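Side-chain contacts in dipicolinate synthase subunit B (Bacillus halodurans, PDB 3LQK), which probably serves as the flavoprotein-family subunit of the enzyme that makes dipicolinate, the compound stored in bacterial endospores: residues A[23-28]-A[64-69]; A[114-119]-A[124-129]. One frame throughout, in Å; residues are numbered along the deposited sequence.

Contact 1. Residues A[23-28]-A[64-69]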
loop_
_atom_site.group_PDB
_atom_site.type_symbol
_atom_site.label_atom_id
_atom_site.label_comp_id
_atom_site.label_asym_id
_atom_site.label_seq_id
_atom_site.Cartn_x
_atom_site.Cartn_y
_atom_site.Cartn_z
ATOM N N GLU A 23 5.346 7.556 32.050
ATOM C CA GLU A 23 6.217 8.308 31.148
ATOM C C GLU A 23 5.510 9.508 30.478
ATOM O O GLU A 23 6.187 10.468 30.081
ATOM C CB GLU A 23 6.782 7.342 30.105
ATOM C CG GLU A 23 5.678 6.556 29.313
ATOM C CD GLU A 23 6.070 5.103 28.982
ATOM O OE1 GLU A 23 6.940 4.508 29.694
ATOM O OE2 GLU A 23 5.484 4.565 27.997
ATOM N N VAL A 24 4.173 9.517 30.400
ATOM C CA VAL A 24 3.478 10.655 29.753
ATOM C C VAL A 24 2.714 11.555 30.721
ATOM O O VAL A 24 2.520 12.686 30.399
ATOM C CB VAL A 24 2.532 10.217 28.592
ATOM C CG1 VAL A 24 3.312 9.512 27.510
ATOM C CG2 VAL A 24 1.387 9.257 29.141
ATOM N N LEU A 25 2.278 11.086 31.903
ATOM C CA LEU A 25 1.466 11.968 32.803
ATOM C C LEU A 25 2.212 13.238 33.236
ATOM O O LEU A 25 1.614 14.295 33.331
ATOM C CB LEU A 25 0.958 11.207 34.041
ATOM C CG LEU A 25 -0.129 10.157 33.664
ATOM C CD1 LEU A 25 -0.578 9.337 34.875
ATOM C CD2 LEU A 25 -1.303 10.827 32.968
ATOM N N PRO A 26 3.534 13.137 33.472
ATOM C CA PRO A 26 4.286 14.362 33.756
ATOM C C PRO A 26 4.223 15.361 32.583
ATOM O O PRO A 26 4.305 16.603 32.805
ATOM C CB PRO A 26 5.715 13.857 33.991
ATOM C CG PRO A 26 5.534 12.408 34.444
ATOM C CD PRO A 26 4.348 11.931 33.660
ATOM N N GLN A 27 4.078 14.848 31.356
ATOM C CA GLN A 27 3.966 15.765 30.201
ATOM C C GLN A 27 2.569 16.366 30.124
ATOM O O GLN A 27 2.408 17.554 29.763
ATOM C CB GLN A 27 4.318 15.063 28.901
ATOM C CG GLN A 27 5.717 14.513 28.863
ATOM C CD GLN A 27 6.740 15.542 29.287
ATOM O OE1 GLN A 27 6.684 16.725 28.892
ATOM N NE2 GLN A 27 7.666 15.116 30.114
HETATM N N MSE A 28 1.560 15.569 30.499
HETATM C CA MSE A 28 0.203 16.123 30.612
HETATM C C MSE A 28 0.183 17.282 31.635
HETATM O O MSE A 28 -0.440 18.327 31.431
HETATM C CB MSE A 28 -0.778 15.020 31.024
HETATM C CG MSE A 28 -2.199 15.463 30.990
HETATM SE SE MSE A 28 -3.489 14.196 31.710
HETATM C CE MSE A 28 -3.286 12.785 30.375
ATOM N N LYS A 64 -6.870 12.661 37.263
ATOM C CA LYS A 64 -7.850 13.542 37.935
ATOM C C LYS A 64 -7.202 14.619 38.804
ATOM O O LYS A 64 -7.791 15.656 38.998
ATOM C CB LYS A 64 -8.889 12.750 38.721
ATOM C CG LYS A 64 -9.958 12.123 37.759
ATOM C CD LYS A 64 -10.959 11.255 38.577
ATOM C CE LYS A 64 -12.371 11.057 37.886
ATOM N NZ LYS A 64 -13.529 11.362 38.888
ATOM N N GLN A 65 -5.971 14.380 39.240
ATOM C CA GLN A 65 -5.159 15.355 39.969
ATOM C C GLN A 65 -4.503 16.370 39.028
ATOM O O GLN A 65 -4.128 17.418 39.484
ATOM C CB GLN A 65 -3.993 14.684 40.743
ATOM C CG GLN A 65 -4.365 14.044 42.059
ATOM C CD GLN A 65 -3.252 13.084 42.631
ATOM O OE1 GLN A 65 -2.150 12.839 42.029
ATOM N NE2 GLN A 65 -3.572 12.509 43.782
ATOM N N ILE A 66 -4.305 16.016 37.761
ATOM C CA ILE A 66 -3.700 16.904 36.780
ATOM C C ILE A 66 -4.729 17.838 36.134
ATOM O O ILE A 66 -4.467 19.030 35.960
ATOM C CB ILE A 66 -2.908 16.083 35.711
ATOM C CG1 ILE A 66 -1.675 15.437 36.382
ATOM C CG2 ILE A 66 -2.474 16.977 34.564
ATOM C CD1 ILE A 66 -1.046 14.244 35.607
ATOM N N THR A 67 -5.894 17.299 35.774
ATOM C CA THR A 67 -6.904 18.053 35.046
ATOM C C THR A 67 -8.329 17.664 35.498
ATOM O O THR A 67 -8.618 16.509 35.810
ATOM C CB THR A 67 -6.744 17.857 33.514
ATOM O OG1 THR A 67 -7.798 18.541 32.860
ATOM C CG2 THR A 67 -6.748 16.376 33.107
ATOM N N GLU A 68 -9.192 18.658 35.547
ATOM C CA GLU A 68 -10.601 18.474 35.926
ATOM C C GLU A 68 -11.489 18.249 34.686
ATOM O O GLU A 68 -12.689 17.990 34.822
ATOM C CB GLU A 68 -11.081 19.715 36.710
ATOM N N GLU A 69 -10.930 18.323 33.482
ATOM C CA GLU A 69 -11.758 17.989 32.310
ATOM C C GLU A 69 -12.208 16.519 32.394
ATOM O O GLU A 69 -11.384 15.647 32.657
ATOM C CB GLU A 69 -10.974 18.268 31.017
ATOM C CG GLU A 69 -10.647 19.739 30.810
ATOM C CD GLU A 69 -11.904 20.610 30.686
ATOM O OE1 GLU A 69 -12.914 20.164 30.055
ATOM O OE2 GLU A 69 -11.858 21.747 31.211
#
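Ile-66 lays both branches of its side chain over one turn of helix 25-33, overlapping Leu-25 with one and Met-28 with the other. Its terminal CD1 comes within 3.5 Å of the backbone O of Leu-25 and lies 4.0 Å from Leu-25 CB, so this end rests on the root of the leucine. The Leu-25 side chain also touches Lys-62 and Ile-63. The second branch, Ile-66 CG2, meets Met-28 CG at 3.9 Å, the two side chains running obliquely past each other. Met-28, a selenomethionine, leaves its helix with CG anti to the backbone N (chi1 -173°) and stays extended as far as SE, which carries the selenium past Ile-66 CG2 and up to Thr-67 CG2, 4.2 Å away. Thr-67, just beyond helix 58-66, offers its methyl while its OG1 takes the backbone N-H of Glu-69 at 3.2 Å in an ST turn and is also hydrogen-bonded to Val-38 O. Helix 25-33 connects the parallel neighbour strands 9-13 and 37-41, and this contact packs it on helix 58-66 over the sheet, where Phe-12 and Val-38 also touch Met-28. Apart from the Leu-25 carbonyl oxygen under Ile-66 CD1, the touching groups are methyl, methylene and selenium, so dispersion and exclusion of water join the helices, and the polar bonds of Thr-67 probably help fix the chain leaving the second.

Contact 2. Residues A[114-119]-A[124-129]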
loop_
_atom_site.group_PDB
_atom_site.type_symbol
_atom_site.label_atom_id
_atom_site.label_comp_id
_atom_site.label_asym_id
_atom_site.label_seq_id
_atom_site.Cartn_x
_atom_site.Cartn_y
_atom_site.Cartn_z
HETATM N N MSE A 114 -11.105 8.260 17.841
HETATM C CA MSE A 114 -12.205 9.168 17.429
HETATM C C MSE A 114 -11.837 10.608 17.700
HETATM O O MSE A 114 -12.113 11.478 16.887
HETATM C CB MSE A 114 -13.507 8.756 18.100
HETATM C CG MSE A 114 -14.667 9.647 17.830
HETATM SE SE MSE A 114 -15.168 9.571 15.915
HETATM C CE MSE A 114 -15.842 7.779 15.853
ATOM N N GLY A 115 -11.142 10.881 18.829
ATOM C CA GLY A 115 -10.634 12.214 19.071
ATOM C C GLY A 115 -9.700 12.711 17.952
ATOM O O GLY A 115 -9.787 13.860 17.502
ATOM N N ALA A 116 -8.814 11.834 17.523
ATOM C CA ALA A 116 -7.884 12.133 16.443
ATOM C C ALA A 116 -8.644 12.399 15.130
ATOM O O ALA A 116 -8.404 13.389 14.443
ATOM C CB ALA A 116 -6.868 10.966 16.264
ATOM N N LYS A 117 -9.577 11.524 14.806
ATOM C CA LYS A 117 -10.420 11.699 13.589
ATOM C C LYS A 117 -11.175 13.009 13.648
ATOM O O LYS A 117 -11.194 13.748 12.688
ATOM C CB LYS A 117 -11.369 10.506 13.394
ATOM C CG LYS A 117 -12.099 10.436 12.033
ATOM C CD LYS A 117 -13.289 9.465 12.082
ATOM C CE LYS A 117 -13.975 9.320 10.698
ATOM N NZ LYS A 117 -15.167 8.394 10.690
ATOM N N ALA A 118 -11.770 13.318 14.794
ATOM C CA ALA A 118 -12.548 14.551 14.950
ATOM C C ALA A 118 -11.656 15.805 14.825
ATOM O O ALA A 118 -12.133 16.878 14.481
ATOM C CB ALA A 118 -13.258 14.555 16.271
ATOM N N THR A 119 -10.361 15.667 15.093
ATOM C CA THR A 119 -9.453 16.814 15.075
ATOM C C THR A 119 -8.987 17.026 13.637
ATOM O O THR A 119 -8.964 18.148 13.126
ATOM C CB THR A 119 -8.285 16.537 16.035
ATOM O OG1 THR A 119 -8.823 16.379 17.356
ATOM C CG2 THR A 119 -7.248 17.668 16.049
ATOM N N LYS A 124 -7.060 20.297 12.018
ATOM C CA LYS A 124 -6.229 20.616 13.143
ATOM C C LYS A 124 -5.215 19.458 13.428
ATOM O O LYS A 124 -5.429 18.318 13.027
ATOM C CB LYS A 124 -7.100 20.875 14.365
ATOM C CG LYS A 124 -8.074 22.067 14.257
ATOM C CD LYS A 124 -7.361 23.324 14.166
ATOM C CE LYS A 124 -8.311 24.538 14.389
ATOM N NZ LYS A 124 -8.898 24.934 13.066
ATOM N N PRO A 125 -4.108 19.782 14.111
ATOM C CA PRO A 125 -3.005 18.836 14.231
ATOM C C PRO A 125 -3.173 17.722 15.207
ATOM O O PRO A 125 -3.738 17.898 16.316
ATOM C CB PRO A 125 -1.842 19.716 14.708
ATOM C CG PRO A 125 -2.473 20.849 15.428
ATOM C CD PRO A 125 -3.709 21.141 14.536
ATOM N N VAL A 126 -2.661 16.559 14.832
ATOM C CA VAL A 126 -2.548 15.442 15.759
ATOM C C VAL A 126 -1.081 15.156 15.927
ATOM O O VAL A 126 -0.360 15.047 14.912
ATOM C CB VAL A 126 -3.240 14.136 15.177
ATOM C CG1 VAL A 126 -3.024 12.883 16.103
ATOM C CG2 VAL A 126 -4.724 14.416 15.001
ATOM N N VAL A 127 -0.650 14.980 17.174
ATOM C CA VAL A 127 0.745 14.741 17.536
ATOM C C VAL A 127 0.804 13.398 18.199
ATOM O O VAL A 127 0.084 13.162 19.155
ATOM C CB VAL A 127 1.222 15.796 18.515
ATOM C CG1 VAL A 127 2.594 15.426 19.169
ATOM C CG2 VAL A 127 1.238 17.187 17.835
ATOM N N VAL A 128 1.660 12.507 17.706
ATOM C CA VAL A 128 1.747 11.142 18.196
ATOM C C VAL A 128 3.130 10.840 18.780
ATOM O O VAL A 128 4.146 11.293 18.266
ATOM C CB VAL A 128 1.390 10.084 17.066
ATOM C CG1 VAL A 128 -0.047 10.316 16.526
ATOM C CG2 VAL A 128 2.302 10.122 15.962
ATOM N N GLY A 129 3.135 10.102 19.888
ATOM C CA GLY A 129 4.347 9.523 20.497
ATOM C C GLY A 129 4.392 8.016 20.382
ATOM O O GLY A 129 3.773 7.294 21.193
#
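Lys-124 meets Thr-119 first through its backbone: Lys-124 N donates to Thr-119 O at 3.1 Å with an N-H...O angle of 155°, the donor tilted from the carbonyl plane. The start of the lysine side chain packs beside this bond: Lys-124 CB sits 3.6 Å from Thr-119 CG2 and also borders the same carbonyl oxygen. Farther out, bends at chi2 and chi4 lead the ammonium end away from the helix. At Pro-125 the ring turns away to pack on Tyr-153 and Ala-183, and it is the backbone O that faces the helix, 3.5 Å from Thr-119 CG2. Thr-119 holds that methyl forward because CG2 is anti to its own backbone N, while OG1 (chi1 -61°) turns back along the helix and donates to Gly-115 O at 2.7 Å. A serine here could keep that hydroxyl bond but would probably leave a gap beside Lys-124 CB and Pro-125 O, where the methyl now fits. Val-126 opens the strand and points at the helix; its CG2 lies 3.9 Å from Ala-116 O and 4.3 Å from Ala-116 CB, with Thr-119 CG2 at 4.2 Å completing the cluster. Val-127 turns instead to Thr-179 and Ala-183 of helix 176-184. Helix 111-121 and strand 126-132 form the returning half of a beta-alpha-beta crossover from the parallel neighbour strand 89-95, whose Ile-92 and Met-90 touch Ala-116 and Thr-119. One backbone bond thus ties the chain at the tight return from helix to strand, and small methyl groups let the helix lie close on the sheet, with the threonine hydroxyl satisfied inside its own helix.

Overall arrangement
Contact 1 lies nearer the outside of the chain, partly buried, and joins two helices, 25-33 and 58-66; contact 2 is buried and seats helix 111-121 against strand 126-132. They share no element and do not touch: their centres are 18 Å apart and their nearest atoms about 7 Å. The central sheet links them, for contact 1 leans on strands 9-13 and 37-41, while contact 2 packs on 89-95, the neighbour of 9-13. Met-28 and Ile-66 bridge the helices in contact 1 with longer apolar side chains, whereas small branched or methyl-bearing groups, with one backbone hydrogen bond from strand side to helix, suit the close helix-to-sheet packing of contact 2. A second subunit reaches Lys-117, beside contact 2.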